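Alpha-1,2-mannosyltransferase (Ktr4), putative (Neosartorya fumigata, PDB 7BOP) is a putative fungal mannosyltransferase of the GT-A clan, a glycosyltransferase-fold enzyme modelled here with guanosine-5'-diphosphate and a manganese ion. Local coordinates at residues V231-L234 and W235-K239; Q295-A298 and Y299-H302. All coordinates share one frame; numbering follows the deposited sequence.

Contact 1 of 2, residues V231-L234 and W235-K239; sequences VPTL and WPETK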
ATOM      1  N   VAL A 231       2.264  -6.897  15.570  1.00 28.80           N
ATOM      2  CA  VAL A 231       1.178  -7.769  15.089  1.00 29.09           C
ATOM      3  C   VAL A 231       1.057  -9.147  15.782  1.00 29.31           C
ATOM      4  O   VAL A 231       0.611 -10.093  15.149  1.00 30.57           O
ATOM      5  CB  VAL A 231       1.281  -7.980  13.549  1.00 28.48           C
ATOM      6  CG1 VAL A 231       1.026  -6.678  12.800  1.00 29.55           C
ATOM      7  CG2 VAL A 231       2.635  -8.562  13.146  1.00 28.93           C
ATOM      8  N   PRO A 232       1.406  -9.263  17.086  1.00 29.98           N
ATOM      9  CA  PRO A 232       1.463 -10.630  17.622  1.00 30.26           C
ATOM     10  C   PRO A 232       0.161 -11.456  17.587  1.00 30.35           C
ATOM     11  O   PRO A 232       0.241 -12.652  17.359  1.00 30.33           O
ATOM     12  CB  PRO A 232       1.976 -10.430  19.058  1.00 30.43           C
ATOM     13  CG  PRO A 232       1.639  -9.030  19.389  1.00 30.69           C
ATOM     14  CD  PRO A 232       1.815  -8.280  18.100  1.00 30.18           C
ATOM     15  N   THR A 233      -1.009 -10.849  17.780  1.00 29.30           N
ATOM     16  CA  THR A 233      -2.277 -11.605  17.692  1.00 29.78           C
ATOM     17  C   THR A 233      -3.042 -11.437  16.373  1.00 29.53           C
ATOM     18  O   THR A 233      -4.164 -11.935  16.244  1.00 29.42           O
ATOM     19  CB  THR A 233      -3.234 -11.307  18.874  1.00 30.24           C
ATOM     20  OG1 THR A 233      -3.635  -9.931  18.865  1.00 31.02           O
ATOM     21  CG2 THR A 233      -2.576 -11.643  20.208  1.00 32.04           C
ATOM     22  N   LEU A 234      -2.440 -10.775  15.384  1.00 29.96           N
ATOM     23  CA  LEU A 234      -3.123 -10.544  14.104  1.00 29.87           C
ATOM     24  C   LEU A 234      -3.463 -11.860  13.415  1.00 29.01           C
ATOM     25  O   LEU A 234      -4.610 -12.073  13.020  1.00 29.07           O
ATOM     26  CB  LEU A 234      -2.283  -9.650  13.181  1.00 29.88           C
ATOM     27  CG  LEU A 234      -2.865  -9.321  11.803  1.00 30.15           C
ATOM     28  CD1 LEU A 234      -4.287  -8.770  11.920  1.00 30.53           C
ATOM     29  CD2 LEU A 234      -1.950  -8.325  11.105  1.00 30.10           C
ATOM     30  N   TRP A 235      -2.487 -12.755  13.300  1.00 28.84           N
ATOM     31  CA  TRP A 235      -2.730 -14.046  12.654  1.00 29.82           C
ATOM     32  C   TRP A 235      -3.660 -14.956  13.468  1.00 31.02           C
ATOM     33  O   TRP A 235      -4.574 -15.573  12.893  1.00 31.19           O
ATOM     34  CB  TRP A 235      -1.423 -14.752  12.285  1.00 29.51           C
ATOM     35  CG  TRP A 235      -1.620 -15.945  11.395  1.00 29.88           C
ATOM     36  CD1 TRP A 235      -1.398 -17.247  11.714  1.00 31.07           C
ATOM     37  CD2 TRP A 235      -2.104 -15.941  10.053  1.00 30.92           C
ATOM     38  NE1 TRP A 235      -1.705 -18.059  10.655  1.00 31.30           N
ATOM     39  CE2 TRP A 235      -2.148 -17.283   9.621  1.00 31.39           C
ATOM     40  CE3 TRP A 235      -2.493 -14.930   9.164  1.00 31.08           C
ATOM     41  CZ2 TRP A 235      -2.564 -17.642   8.341  1.00 30.89           C
ATOM     42  CZ3 TRP A 235      -2.909 -15.287   7.899  1.00 30.21           C
ATOM     43  CH2 TRP A 235      -2.942 -16.631   7.496  1.00 31.81           C
ATOM     44  N   PRO A 236      -3.444 -15.044  14.800  1.00 31.38           N
ATOM     45  CA  PRO A 236      -4.429 -15.754  15.616  1.00 31.52           C
ATOM     46  C   PRO A 236      -5.869 -15.247  15.422  1.00 31.41           C
ATOM     47  O   PRO A 236      -6.777 -16.060  15.262  1.00 31.89           O
ATOM     48  CB  PRO A 236      -3.931 -15.514  17.035  1.00 30.12           C
ATOM     49  CG  PRO A 236      -2.442 -15.525  16.872  1.00 31.38           C
ATOM     50  CD  PRO A 236      -2.187 -14.831  15.550  1.00 32.06           C
ATOM     51  N   GLU A 237      -6.059 -13.930  15.397  1.00 31.97           N
ATOM     52  CA  GLU A 237      -7.393 -13.353  15.175  1.00 32.93           C
ATOM     53  C   GLU A 237      -7.917 -13.640  13.774  1.00 32.25           C
ATOM     54  O   GLU A 237      -9.104 -13.932  13.594  1.00 31.60           O
ATOM     55  CB  GLU A 237      -7.406 -11.849  15.455  1.00 33.36           C
ATOM     56  CG  GLU A 237      -7.293 -11.492  16.932  1.00 35.96           C
ATOM     57  CD  GLU A 237      -8.484 -11.937  17.776  1.00 40.51           C
ATOM     58  OE1 GLU A 237      -9.541 -12.324  17.206  1.00 40.77           O
ATOM     59  OE2 GLU A 237      -8.366 -11.887  19.024  1.00 42.50           O
ATOM     60  N   THR A 238      -7.027 -13.592  12.787  1.00 31.71           N
ATOM     61  CA  THR A 238      -7.366 -13.960  11.405  1.00 31.62           C
ATOM     62  C   THR A 238      -7.878 -15.408  11.307  1.00 32.96           C
ATOM     63  O   THR A 238      -8.901 -15.679  10.661  1.00 30.23           O
ATOM     64  CB  THR A 238      -6.149 -13.734  10.476  1.00 31.03           C
ATOM     65  OG1 THR A 238      -5.763 -12.346  10.527  1.00 30.06           O
ATOM     66  CG2 THR A 238      -6.452 -14.145   9.032  1.00 31.97           C
ATOM     67  N   LYS A 239      -7.157 -16.330  11.941  1.00 31.78           N
ATOM     68  CA  LYS A 239      -7.577 -17.738  11.962  1.00 34.34           C
ATOM     69  C   LYS A 239      -8.946 -17.949  12.625  1.00 33.53           C
ATOM     70  O   LYS A 239      -9.716 -18.800  12.176  1.00 33.89           O
ATOM     71  CB  LYS A 239      -6.526 -18.616  12.631  1.00 35.49           C
ATOM     72  CG  LYS A 239      -5.296 -18.853  11.767  1.00 38.42           C
ATOM     73  CD  LYS A 239      -4.137 -19.421  12.586  1.00 40.45           C
ATOM     74  CE  LYS A 239      -4.392 -20.828  13.039  1.00 42.34           C
ATOM     75  NZ  LYS A 239      -3.258 -21.359  13.824  1.00 41.95           N
TER
HETATM   76  O   HOH W   1       0.328 -12.266  13.585  1.00 28.79           O
HETATM   77  O   HOH W   2      -6.194 -10.035  19.973  1.00 51.52           O
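Thr238 turns its hydroxyl back onto the first turn of its own helix, where OG1 donates to the carbonyl oxygen of Leu234 at 2.8 Å. The same OG1 also hydrogen-bonds Tyr299 OH of helix 294-306. The side chain can reach back because OG1 sits beside the backbone N, anti to the carbonyl carbon (chi1 -59°). The hydroxyl comes in above the carbonyl plane, 42° out of it, while the backbone N of Thr238 reaches the same oxygen at a smaller tilt, so Leu234 O is gripped by two donors from one residue. Leu234 packs its isobutyl group against Pro318 and Ile322 of helix 316-327 and against Tyr299 and Leu303 of helix 294-306. Of its branches CD1 comes nearest to Thr238, and the two side chains cross at a slant.

On the flank of Thr233, Pro236 lies against the backbone, its CD 3.6 Å from Thr233 O. That oxygen takes the backbone N of Glu237 at 2.9 Å, and Glu237 also lays its CG against it at 3.2 Å. The bend of the glutamate chain at chi2 (-65°) brings OE2 within a water's span of Thr233 OG1. There a water donates both to Thr233 OG1 and to Glu237 OE2, at 2.8 and 3.0 Å. Glu312 also bonds Thr233 OG1, and Lys240 pairs with Glu237 OE1. A second water accepts from Trp235 N and donates to Val231 O, 2.7 Å away.

Thr233 is the N-cap residue, yet its side chain makes no capping bond. The water at Trp235 N serves that early amide instead, and the carboxylate of Glu237 near the N-terminal end of the helix would probably interact favourably with the helix dipole.

Contact 2 of 2, residues Q295-A298 and Y299-H302; sequences QYDA and YFNH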
ATOM      1  N   GLN A 295     -16.352 -10.106   2.108  1.00 33.35           N
ATOM      2  CA  GLN A 295     -15.288 -10.865   2.757  1.00 34.66           C
ATOM      3  C   GLN A 295     -14.305  -9.931   3.455  1.00 33.73           C
ATOM      4  O   GLN A 295     -14.121 -10.021   4.676  1.00 33.54           O
ATOM      5  CB  GLN A 295     -14.558 -11.764   1.760  1.00 37.46           C
ATOM      6  CG  GLN A 295     -15.393 -12.927   1.233  1.00 39.78           C
ATOM      7  CD  GLN A 295     -16.336 -12.549   0.101  1.00 45.36           C
ATOM      8  OE1 GLN A 295     -16.250 -11.461  -0.478  1.00 41.50           O
ATOM      9  NE2 GLN A 295     -17.271 -13.445  -0.200  1.00 50.25           N
ATOM     10  N   TYR A 296     -13.694  -9.026   2.695  1.00 32.05           N
ATOM     11  CA  TYR A 296     -12.704  -8.126   3.276  1.00 30.94           C
ATOM     12  C   TYR A 296     -13.303  -7.263   4.376  1.00 31.84           C
ATOM     13  O   TYR A 296     -12.699  -7.098   5.442  1.00 31.08           O
ATOM     14  CB  TYR A 296     -12.004  -7.227   2.249  1.00 30.56           C
ATOM     15  CG  TYR A 296     -10.985  -6.362   2.956  1.00 29.78           C
ATOM     16  CD1 TYR A 296     -11.348  -5.123   3.485  1.00 29.53           C
ATOM     17  CD2 TYR A 296      -9.688  -6.828   3.191  1.00 29.86           C
ATOM     18  CE1 TYR A 296     -10.447  -4.352   4.198  1.00 28.73           C
ATOM     19  CE2 TYR A 296      -8.772  -6.058   3.895  1.00 29.26           C
ATOM     20  CZ  TYR A 296      -9.158  -4.822   4.389  1.00 28.87           C
ATOM     21  OH  TYR A 296      -8.278  -4.055   5.096  1.00 29.12           O
ATOM     22  N   ASP A 297     -14.464  -6.673   4.121  1.00 31.65           N
ATOM     23  CA  ASP A 297     -15.025  -5.764   5.099  1.00 32.51           C
ATOM     24  C   ASP A 297     -15.443  -6.483   6.381  1.00 31.97           C
ATOM     25  O   ASP A 297     -15.319  -5.913   7.454  1.00 30.95           O
ATOM     26  CB  ASP A 297     -16.193  -4.970   4.531  1.00 34.33           C
ATOM     27  CG  ASP A 297     -16.499  -3.743   5.349  1.00 34.66           C
ATOM     28  OD1 ASP A 297     -15.567  -2.979   5.698  1.00 35.45           O
ATOM     29  OD2 ASP A 297     -17.681  -3.540   5.653  1.00 38.19           O
ATOM     30  N   ALA A 298     -15.938  -7.716   6.274  1.00 32.21           N
ATOM     31  CA  ALA A 298     -16.217  -8.531   7.469  1.00 32.76           C
ATOM     32  C   ALA A 298     -14.923  -8.804   8.253  1.00 32.07           C
ATOM     33  O   ALA A 298     -14.919  -8.752   9.483  1.00 31.30           O
ATOM     34  CB  ALA A 298     -16.894  -9.841   7.093  1.00 33.24           C
ATOM     35  N   TYR A 299     -13.838  -9.078   7.528  1.00 32.05           N
ATOM     36  CA  TYR A 299     -12.509  -9.253   8.128  1.00 31.03           C
ATOM     37  C   TYR A 299     -12.089  -7.999   8.876  1.00 30.83           C
ATOM     38  O   TYR A 299     -11.679  -8.076  10.043  1.00 30.20           O
ATOM     39  CB  TYR A 299     -11.481  -9.633   7.056  1.00 30.76           C
ATOM     40  CG  TYR A 299     -10.056  -9.777   7.552  1.00 30.96           C
ATOM     41  CD1 TYR A 299      -9.740 -10.686   8.563  1.00 32.14           C
ATOM     42  CD2 TYR A 299      -9.014  -9.027   6.994  1.00 32.00           C
ATOM     43  CE1 TYR A 299      -8.433 -10.831   9.014  1.00 32.09           C
ATOM     44  CE2 TYR A 299      -7.701  -9.173   7.440  1.00 30.18           C
ATOM     45  CZ  TYR A 299      -7.417 -10.074   8.445  1.00 30.60           C
ATOM     46  OH  TYR A 299      -6.117 -10.227   8.898  1.00 31.09           O
ATOM     47  N   PHE A 300     -12.224  -6.834   8.237  1.00 31.13           N
ATOM     48  CA  PHE A 300     -11.881  -5.596   8.914  1.00 31.90           C
ATOM     49  C   PHE A 300     -12.688  -5.424  10.206  1.00 33.34           C
ATOM     50  O   PHE A 300     -12.126  -5.111  11.250  1.00 32.44           O
ATOM     51  CB  PHE A 300     -12.054  -4.344   8.044  1.00 32.25           C
ATOM     52  CG  PHE A 300     -12.026  -3.091   8.855  1.00 31.87           C
ATOM     53  CD1 PHE A 300     -10.826  -2.632   9.382  1.00 33.22           C
ATOM     54  CD2 PHE A 300     -13.207  -2.444   9.209  1.00 33.38           C
ATOM     55  CE1 PHE A 300     -10.788  -1.506  10.192  1.00 33.11           C
ATOM     56  CE2 PHE A 300     -13.176  -1.313  10.021  1.00 33.70           C
ATOM     57  CZ  PHE A 300     -11.963  -0.847  10.513  1.00 34.01           C
ATOM     58  N   ASN A 301     -14.006  -5.615  10.128  1.00 33.54           N
ATOM     59  CA  ASN A 301     -14.852  -5.429  11.307  1.00 34.03           C
ATOM     60  C   ASN A 301     -14.507  -6.389  12.433  1.00 32.32           C
ATOM     61  O   ASN A 301     -14.539  -5.990  13.594  1.00 32.53           O
ATOM     62  CB  ASN A 301     -16.338  -5.515  10.960  1.00 35.50           C
ATOM     63  CG  ASN A 301     -16.813  -4.309  10.182  1.00 36.97           C
ATOM     64  OD1 ASN A 301     -16.455  -3.176  10.498  1.00 38.45           O
ATOM     65  ND2 ASN A 301     -17.622  -4.542   9.166  1.00 39.47           N
ATOM     66  N   HIS A 302     -14.170  -7.630  12.091  1.00 31.75           N
ATOM     67  CA  HIS A 302     -13.662  -8.585  13.072  1.00 32.84           C
ATOM     68  C   HIS A 302     -12.411  -8.047  13.791  1.00 32.14           C
ATOM     69  O   HIS A 302     -12.332  -8.045  15.029  1.00 31.44           O
ATOM     70  CB  HIS A 302     -13.334  -9.910  12.390  1.00 34.61           C
ATOM     71  CG  HIS A 302     -12.785 -10.940  13.321  1.00 36.76           C
ATOM     72  ND1 HIS A 302     -11.444 -11.026  13.632  1.00 39.50           N
ATOM     73  CD2 HIS A 302     -13.399 -11.909  14.033  1.00 37.00           C
ATOM     74  CE1 HIS A 302     -11.258 -12.008  14.494  1.00 38.06           C
ATOM     75  NE2 HIS A 302     -12.428 -12.566  14.749  1.00 40.22           N
TER
HETATM   76  O   HOH W   3     -18.740  -2.181   7.731  1.00 52.35           O
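Tyr296 and Tyr299 meet on the buried flank of this helix, with CE2 of Tyr296 arriving at the edge of the Tyr299 ring, near its plane, 4.3 Å from CD2. Both rings stand out from the backbone with CG anti to N (chi1 -179° and 177°). One turn on, Tyr296 CE1 lies 4.2 Å from Phe300 CB, and the Phe300 ring packs on Arg172, Ser175 and Met177 of helix 165-177. The phenol of Tyr296 is held by Ser175 O, while that of Tyr299 bonds Thr238. The two buried phenols therefore both have hydrogen-bond partners.

The polar flank is held less directly. Asp297 OD2 and Asn301 ND2 are 3.7 Å apart, and their carboxylate and amide planes are turned 68° from each other. A water spans the pair, donating to OD2 at 2.7 Å and accepting from ND2 at 3.0 Å. The other carboxylate oxygen, OD1, is engaged by Tyr179 and by a salt bridge to Lys180.

Beneath both flanks run four successive i to i+4 bonds, the shortest from Phe300 N to Tyr296 O at 2.8 Å. The result is a regular alpha-helix of this GT-A-clan enzyme, with aromatic residues facing helices 165-177 and 316-327 and a water-bridged Asp-Asn pair on its partly exposed side.

How the contacts relate
Contact 1 comes first along the chain, where the loop after strand 218-224 turns into helix 234-244; contact 2 follows within helix 294-306. Each is a local, gapless stretch, so neither closes a long loop, and they stand in series without nesting or crossing. In space the two helices lie side by side, the contact centres about 14 Å apart. Thr238 OG1 and Tyr299 OH, 2.7 Å from each other, probably share a hydrogen bond, and Leu234 CD1 packs at 3.8 Å on that same phenol oxygen. Further along, His302 touches helix 234-244. Helices 234-244, 294-306 and 316-327 pack together, Ile322 touching residues of both contacts.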